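Local coordinates for transcriptional regulator (Pyrococcus horikoshii, PDB 1UDD), which is of undefined function but belongs to the all-helical TENA/THI-4/PQQC family and assembles as four chains, at residues V3-K8 with I181-G186; K19-P24 with A141-Y146; G52-L57 with E74-E79. One frame throughout, in Å; residues are numbered along the deposited sequence.

Contact 1: residues V3-K8 with I181-G186; sequences VMITDK and IIDSSG
Ile5 and Asp183 bring the backbones closest, 5.5 Å between their CA atoms, where the opening turn of helix 5-11 faces the last turn of helix 169-183. The carboxylate of Asp183 reaches across and holds Thr6 by both oxygens. OD1 of Asp183 takes the backbone N of Thr6 on its syn lone pair, at 2.7 Å and a nearly straight 165°, while OD2 of Asp183 receives the hydroxyl OG1 of Thr6 at a very short 2.5 Å. Thr6 can present both donors together because chi1 of 59° sets OG1 between its backbone N and carbonyl carbon. Two bonds fix the rotation of the carboxylate, and the dipole of the young helix would probably favour its negative charge.

Met4 occupies the N-cap of helix 5-11. Its N donates to Asp7 OD2 at 2.8 Å, which is one half of a capping box; the methionine side chain cannot return the other half. The amide of Ile5 lies at a poor angle to Asp183 OD1 and is served instead by a water, 3.1 Å from Ile5 N, that donates to Asp183 O at 2.8 Å.

Ile5 supplies most of the apolar packing, and the Thr6 methyl also meets Ile182 CG2. CG2 of Ile5 meets CG2 of Ile182 at 4.0 Å, the two side chains crossing at about a right angle, and its extended CG1 branch carries CD1 to within 3.4 Å of Gly186 O, alongside the hydroxyl of Ser185. Tyr190 and Leu193 of helix 190-213 also touch Ile5.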
# COMPACT_ATOMS: atom_id res chain seq x y z
N VAL A 3 11.13 16.30 27.64
CA VAL A 3 9.68 16.35 27.74
C VAL A 3 9.22 15.23 26.79
O VAL A 3 10.06 14.59 26.17
CB VAL A 3 9.13 17.71 27.28
CG1 VAL A 3 9.62 18.80 28.24
CG2 VAL A 3 9.58 18.00 25.85
N MET A 4 7.92 14.99 26.68
CA MET A 4 7.45 13.92 25.79
C MET A 4 7.47 14.32 24.30
O MET A 4 7.59 15.49 23.95
CB MET A 4 6.01 13.52 26.15
CG MET A 4 5.81 12.91 27.51
SD MET A 4 4.05 12.47 27.70
CE MET A 4 4.00 11.82 29.36
N ILE A 5 7.34 13.32 23.44
CA ILE A 5 7.30 13.55 22.00
C ILE A 5 6.16 14.52 21.64
O ILE A 5 6.39 15.50 20.93
CB ILE A 5 7.10 12.23 21.26
CG1 ILE A 5 8.30 11.31 21.52
CG2 ILE A 5 6.88 12.49 19.77
CD1 ILE A 5 8.21 9.98 20.81
N THR A 6 4.94 14.27 22.13
CA THR A 6 3.83 15.16 21.81
C THR A 6 4.01 16.56 22.43
O THR A 6 3.45 17.53 21.93
CB THR A 6 2.44 14.57 22.23
OG1 THR A 6 2.42 14.29 23.64
CG2 THR A 6 2.16 13.27 21.44
N ASP A 7 4.80 16.66 23.50
CA ASP A 7 5.09 17.96 24.11
C ASP A 7 5.89 18.74 23.06
O ASP A 7 5.59 19.89 22.77
CB ASP A 7 5.94 17.80 25.38
CG ASP A 7 5.15 17.22 26.56
OD1 ASP A 7 3.92 17.43 26.65
OD2 ASP A 7 5.77 16.57 27.41
N LYS A 8 6.90 18.09 22.50
CA LYS A 8 7.73 18.71 21.47
C LYS A 8 6.95 19.09 20.23
O LYS A 8 7.21 20.12 19.63
CB LYS A 8 8.86 17.75 21.09
CG LYS A 8 9.85 17.52 22.21
CD LYS A 8 10.58 16.20 22.06
CE LYS A 8 11.75 16.28 21.10
NZ LYS A 8 12.42 14.92 21.03
N ILE A 181 -0.12 6.62 22.67
CA ILE A 181 0.47 5.68 21.75
C ILE A 181 1.71 6.30 21.12
O ILE A 181 2.78 5.69 21.11
CB ILE A 181 -0.53 5.26 20.68
CG1 ILE A 181 -1.63 4.41 21.34
CG2 ILE A 181 0.20 4.48 19.58
CD1 ILE A 181 -2.82 4.11 20.45
N ILE A 182 1.59 7.51 20.60
CA ILE A 182 2.75 8.15 19.99
C ILE A 182 3.86 8.36 21.03
O ILE A 182 5.04 8.12 20.76
CB ILE A 182 2.35 9.51 19.35
CG1 ILE A 182 1.47 9.25 18.13
CG2 ILE A 182 3.60 10.32 18.98
CD1 ILE A 182 0.77 10.49 17.61
N ASP A 183 3.49 8.76 22.25
CA ASP A 183 4.51 9.02 23.27
C ASP A 183 5.22 7.81 23.86
O ASP A 183 6.29 7.96 24.42
CB ASP A 183 3.93 9.87 24.41
CG ASP A 183 3.73 11.32 23.99
OD1 ASP A 183 4.63 11.86 23.32
OD2 ASP A 183 2.69 11.92 24.34
N SER A 184 4.63 6.63 23.73
CA SER A 184 5.26 5.42 24.27
C SER A 184 6.21 4.80 23.26
O SER A 184 6.74 3.72 23.48
CB SER A 184 4.19 4.40 24.68
OG SER A 184 3.53 3.86 23.54
N SER A 185 6.42 5.49 22.14
CA SER A 185 7.30 5.01 21.09
C SER A 185 8.74 5.43 21.32
O SER A 185 9.07 6.09 22.31
CB SER A 185 6.84 5.54 19.73
OG SER A 185 7.00 6.94 19.68
N GLY A 186 9.60 5.06 20.38
CA GLY A 186 11.01 5.38 20.47
C GLY A 186 11.36 6.86 20.55
O GLY A 186 10.63 7.73 20.07
O HOH W 1 7.62 10.47 24.49

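Contact 2: residues K19-P24 with A141-Y146; sequences KIFEHP and AEIAEY
The ring of Phe21 is the bump here, and the last turns of helix 126-146 form the hollow: Glu142, Ile143 and Tyr146 line it. CZ of Phe21 pushes its edge against CB of Glu142 at 3.7 Å, and CD1 of Phe21 rests on CG1 of Ile143 at 3.8 Å. Below, the Tyr146 ring makes a floor. With chi1 at -170° its CG stands anti to the backbone N, which swings the ring under Phe21 in an offset stack, centroids 4.7 Å apart and planes only 12° from parallel. The offset places CB of Phe21 almost exactly above the middle of the tyrosine, 3.7 Å from its centroid, a CH-pi contact 4° off the ring normal. A smaller bump, CG2 of Ile20, meets CD1 of Ile143 at 3.5 Å.

This joins the C-terminal end of helix 14-21 to that of helix 126-146. Arg10 of helix 5-11 touches both Phe21 and Glu142, and the carbonyl O of Phe21 accepts a hydrogen bond from NE2 of His147. Between the two segments themselves, cohesion rests on dispersion and aromatic contact, so it depends on complementary shape more than on paired charges.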
# COMPACT_ATOMS: atom_id res chain seq x y z
N LYS A 19 -2.25 30.81 14.96
CA LYS A 19 -2.99 31.32 13.81
C LYS A 19 -4.29 30.52 13.64
O LYS A 19 -5.30 31.03 13.16
CB LYS A 19 -2.16 31.21 12.52
CG LYS A 19 -0.80 31.89 12.56
CD LYS A 19 -0.10 31.66 11.21
CE LYS A 19 1.34 32.14 11.22
NZ LYS A 19 1.42 33.57 11.59
N ILE A 20 -4.26 29.25 14.02
CA ILE A 20 -5.47 28.43 13.94
C ILE A 20 -6.47 28.90 15.00
O ILE A 20 -7.66 29.07 14.71
CB ILE A 20 -5.18 26.96 14.22
CG1 ILE A 20 -4.33 26.37 13.09
CG2 ILE A 20 -6.51 26.21 14.41
CD1 ILE A 20 -3.93 24.90 13.31
N PHE A 21 -5.99 29.11 16.22
CA PHE A 21 -6.89 29.55 17.28
C PHE A 21 -7.52 30.91 16.96
O PHE A 21 -8.67 31.17 17.30
CB PHE A 21 -6.17 29.63 18.63
CG PHE A 21 -5.63 28.31 19.12
CD1 PHE A 21 -6.36 27.14 18.96
CD2 PHE A 21 -4.39 28.25 19.76
CE1 PHE A 21 -5.87 25.92 19.43
CE2 PHE A 21 -3.89 27.04 20.24
CZ PHE A 21 -4.63 25.87 20.07
N GLU A 22 -6.78 31.75 16.26
CA GLU A 22 -7.23 33.09 15.93
C GLU A 22 -7.81 33.27 14.55
O GLU A 22 -8.14 34.39 14.15
CB GLU A 22 -6.08 34.09 16.13
CG GLU A 22 -5.39 33.93 17.46
CD GLU A 22 -4.33 34.98 17.72
OE1 GLU A 22 -3.67 35.43 16.75
OE2 GLU A 22 -4.14 35.34 18.90
N HIS A 23 -7.95 32.19 13.79
CA HIS A 23 -8.50 32.29 12.45
C HIS A 23 -9.95 32.78 12.52
O HIS A 23 -10.75 32.30 13.32
CB HIS A 23 -8.44 30.93 11.74
CG HIS A 23 -8.61 31.03 10.26
ND1 HIS A 23 -9.84 31.15 9.65
CD2 HIS A 23 -7.69 31.07 9.26
CE1 HIS A 23 -9.68 31.27 8.35
NE2 HIS A 23 -8.38 31.22 8.08
N PRO A 24 -10.30 33.76 11.68
CA PRO A 24 -11.64 34.34 11.63
C PRO A 24 -12.75 33.29 11.63
O PRO A 24 -13.69 33.38 12.42
CB PRO A 24 -11.61 35.14 10.33
CG PRO A 24 -10.21 35.62 10.30
CD PRO A 24 -9.41 34.41 10.70
N ALA A 141 -9.78 19.73 19.65
CA ALA A 141 -10.04 19.77 21.07
C ALA A 141 -9.45 21.04 21.67
O ALA A 141 -10.08 21.69 22.51
CB ALA A 141 -9.44 18.53 21.76
N GLU A 142 -8.23 21.40 21.24
CA GLU A 142 -7.57 22.60 21.77
C GLU A 142 -8.31 23.87 21.37
O GLU A 142 -8.37 24.82 22.15
CB GLU A 142 -6.12 22.70 21.27
CG GLU A 142 -5.14 21.78 21.94
CD GLU A 142 -4.99 22.02 23.43
OE1 GLU A 142 -5.07 23.18 23.88
OE2 GLU A 142 -4.76 21.03 24.16
N ILE A 143 -8.86 23.88 20.16
CA ILE A 143 -9.61 25.03 19.69
C ILE A 143 -10.83 25.24 20.58
O ILE A 143 -11.09 26.35 21.03
CB ILE A 143 -10.08 24.83 18.23
CG1 ILE A 143 -8.88 24.84 17.27
CG2 ILE A 143 -11.05 25.93 17.85
CD1 ILE A 143 -9.26 24.50 15.80
N ALA A 144 -11.57 24.17 20.85
CA ALA A 144 -12.76 24.25 21.70
C ALA A 144 -12.36 24.71 23.09
O ALA A 144 -12.98 25.61 23.66
CB ALA A 144 -13.47 22.90 21.77
N GLU A 145 -11.31 24.10 23.64
CA GLU A 145 -10.83 24.48 24.96
C GLU A 145 -10.51 25.97 24.95
O GLU A 145 -10.90 26.71 25.84
CB GLU A 145 -9.58 23.66 25.32
CG GLU A 145 -8.91 24.01 26.65
CD GLU A 145 -9.82 23.80 27.85
OE1 GLU A 145 -10.64 22.86 27.81
OE2 GLU A 145 -9.69 24.56 28.84
N TYR A 146 -9.83 26.41 23.89
CA TYR A 146 -9.42 27.80 23.72
C TYR A 146 -10.59 28.79 23.67
O TYR A 146 -10.49 29.90 24.18
CB TYR A 146 -8.62 27.94 22.42
CG TYR A 146 -7.94 29.29 22.23
CD1 TYR A 146 -6.62 29.49 22.62
CD2 TYR A 146 -8.62 30.35 21.64
CE1 TYR A 146 -5.98 30.71 22.43
CE2 TYR A 146 -8.00 31.58 21.44
CZ TYR A 146 -6.67 31.75 21.83
OH TYR A 146 -6.04 32.95 21.60

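Contact 3: residues G52-L57 with E74-E79; sequences GLTRAL and ELARDE
Leu57 and Thr54 meet Ala76 where helix 36-63 and helix 68-79, consecutive in the chain, fold back on one another as an antiparallel helical hairpin. The axes of their short segments run at 160° and approach to 8.7 Å. The backbones come nearest at Thr54 and Ala76, whose CA atoms lie 4.9 Å apart, a closeness consistent with the small side chain of Ala76.

Apolar packing comes first. CB of Leu57 sits on CB of Ala76 at 3.7 Å, and its CD1 continues to CG of Leu75 at 4.1 Å, so one leucine spans two neighbouring residues of the facing helix. Leu57 also leans on Leu133 of helix 126-146.

Polar groups come next. Leu53 sets its CD2 methyl against the carboxylate of Glu79, 3.5 Å from OE1; the Glu79 chain, bent at chi2, lays its carboxylate against that methyl, with CG beside it as well. Thr54 has chi1 of -61°, which turns OG1 back along its own helix to bond Leu50 O. CG2 of Thr54 faces Ala76 O, while OG1 of Thr54 lies close to CB of Glu79, at 3.1 Å. The hydroxyl is thus satisfied within helix 36-63 and meets the partner helix through carbon.

Charged side chains of both helices face the second subunit. Glu74 and Arg77 exchange salt bridges with Arg77 and Glu74 of the second subunit, and Arg55 of helix 36-63 bonds carbonyls of Ser62 and Ala64 of that subunit, which places the hairpin at a subunit interface. Within the chain, Arg77 NH1 reaches Glu74 OE2 only at a long 3.9 Å, but donates to Asp78 OD1 at 3.2 Å and 154°, meeting that oxygen nearly along its C-O axis.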
# COMPACT_ATOMS: atom_id res chain seq x y z
N GLY A 52 -11.75 10.59 4.10
CA GLY A 52 -10.29 10.56 4.10
C GLY A 52 -9.67 10.12 5.42
O GLY A 52 -8.67 9.39 5.44
N LEU A 53 -10.24 10.58 6.52
CA LEU A 53 -9.74 10.21 7.84
C LEU A 53 -9.92 8.69 7.97
O LEU A 53 -9.06 7.99 8.51
CB LEU A 53 -10.54 10.92 8.92
CG LEU A 53 -9.94 11.09 10.32
CD1 LEU A 53 -8.67 11.93 10.22
CD2 LEU A 53 -10.96 11.77 11.25
N THR A 54 -11.04 8.20 7.47
CA THR A 54 -11.33 6.77 7.52
C THR A 54 -10.33 5.94 6.70
O THR A 54 -9.84 4.92 7.17
CB THR A 54 -12.76 6.50 7.01
OG1 THR A 54 -13.68 7.18 7.86
CG2 THR A 54 -13.08 5.02 7.04
N ARG A 55 -10.02 6.39 5.48
CA ARG A 55 -9.07 5.67 4.63
C ARG A 55 -7.72 5.57 5.29
O ARG A 55 -7.09 4.51 5.27
CB ARG A 55 -8.87 6.36 3.27
CG ARG A 55 -10.00 6.17 2.29
CD ARG A 55 -9.69 6.81 0.91
NE ARG A 55 -10.95 7.05 0.23
CZ ARG A 55 -11.70 6.09 -0.28
NH1 ARG A 55 -11.29 4.83 -0.20
NH2 ARG A 55 -12.90 6.37 -0.79
N ALA A 56 -7.25 6.68 5.85
CA ALA A 56 -5.92 6.68 6.47
C ALA A 56 -5.91 5.76 7.69
O ALA A 56 -4.94 5.01 7.90
CB ALA A 56 -5.49 8.11 6.84
N LEU A 57 -6.98 5.78 8.48
CA LEU A 57 -7.04 4.91 9.65
C LEU A 57 -7.02 3.45 9.24
O LEU A 57 -6.40 2.62 9.91
CB LEU A 57 -8.29 5.19 10.48
CG LEU A 57 -8.18 6.48 11.33
CD1 LEU A 57 -9.55 6.88 11.87
CD2 LEU A 57 -7.18 6.26 12.44
N GLU A 74 -11.64 0.11 14.84
CA GLU A 74 -12.85 0.53 15.55
C GLU A 74 -13.08 2.02 15.36
O GLU A 74 -14.22 2.48 15.17
CB GLU A 74 -12.71 0.26 17.05
CG GLU A 74 -13.90 0.74 17.90
CD GLU A 74 -15.15 -0.12 17.70
OE1 GLU A 74 -14.99 -1.33 17.45
OE2 GLU A 74 -16.29 0.41 17.79
N LEU A 75 -11.98 2.76 15.41
CA LEU A 75 -11.99 4.20 15.24
C LEU A 75 -12.36 4.53 13.79
O LEU A 75 -13.11 5.48 13.51
CB LEU A 75 -10.60 4.75 15.58
CG LEU A 75 -10.36 6.23 15.88
CD1 LEU A 75 -11.27 6.69 17.02
CD2 LEU A 75 -8.89 6.42 16.26
N ALA A 76 -11.84 3.74 12.86
CA ALA A 76 -12.12 3.95 11.44
C ALA A 76 -13.59 3.64 11.20
O ALA A 76 -14.27 4.36 10.47
CB ALA A 76 -11.25 3.04 10.58
N ARG A 77 -14.07 2.57 11.84
CA ARG A 77 -15.46 2.12 11.71
C ARG A 77 -16.42 3.19 12.24
O ARG A 77 -17.41 3.51 11.60
CB ARG A 77 -15.63 0.79 12.47
CG ARG A 77 -17.03 0.21 12.45
CD ARG A 77 -17.82 0.70 13.65
NE ARG A 77 -19.13 0.08 13.73
CZ ARG A 77 -19.95 0.19 14.78
NH1 ARG A 77 -19.58 0.90 15.83
NH2 ARG A 77 -21.13 -0.41 14.77
N ASP A 78 -16.11 3.76 13.41
CA ASP A 78 -16.94 4.80 13.99
C ASP A 78 -16.99 6.04 13.11
O ASP A 78 -18.02 6.71 13.05
CB ASP A 78 -16.43 5.18 15.36
CG ASP A 78 -16.67 4.11 16.39
OD1 ASP A 78 -17.33 3.10 16.06
OD2 ASP A 78 -16.20 4.28 17.53
N GLU A 79 -15.90 6.35 12.43
CA GLU A 79 -15.89 7.52 11.55
C GLU A 79 -16.96 7.38 10.49
O GLU A 79 -17.67 8.34 10.19
CB GLU A 79 -14.56 7.70 10.82
CG GLU A 79 -13.58 8.65 11.47
CD GLU A 79 -14.16 10.02 11.73
OE1 GLU A 79 -14.34 10.83 10.78
OE2 GLU A 79 -14.46 10.30 12.90

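Overall arrangement
The three contacts are spread widely through one all-helical chain, their centres 22 to 24 Å apart, and none touches another: the nearest atoms of any two lie about 8 to 12 Å apart. Along the chain they are nested. Contact 3 joins successive helices 36-63 and 68-79, contact 2 encloses it, and contact 1 closes the outermost loop. Helices 5-11 and 14-21, which serve contacts 1 and 2, follow each other directly. Contacts 2 and 3 flank the chain's centre from opposite sides, and helix 126-146 links all three, as part of contact 2 and as a neighbour of the others. Contacts 1 and 2 thus tie the N-terminal helices to later ones within the chain, while only contact 3 reaches another subunit.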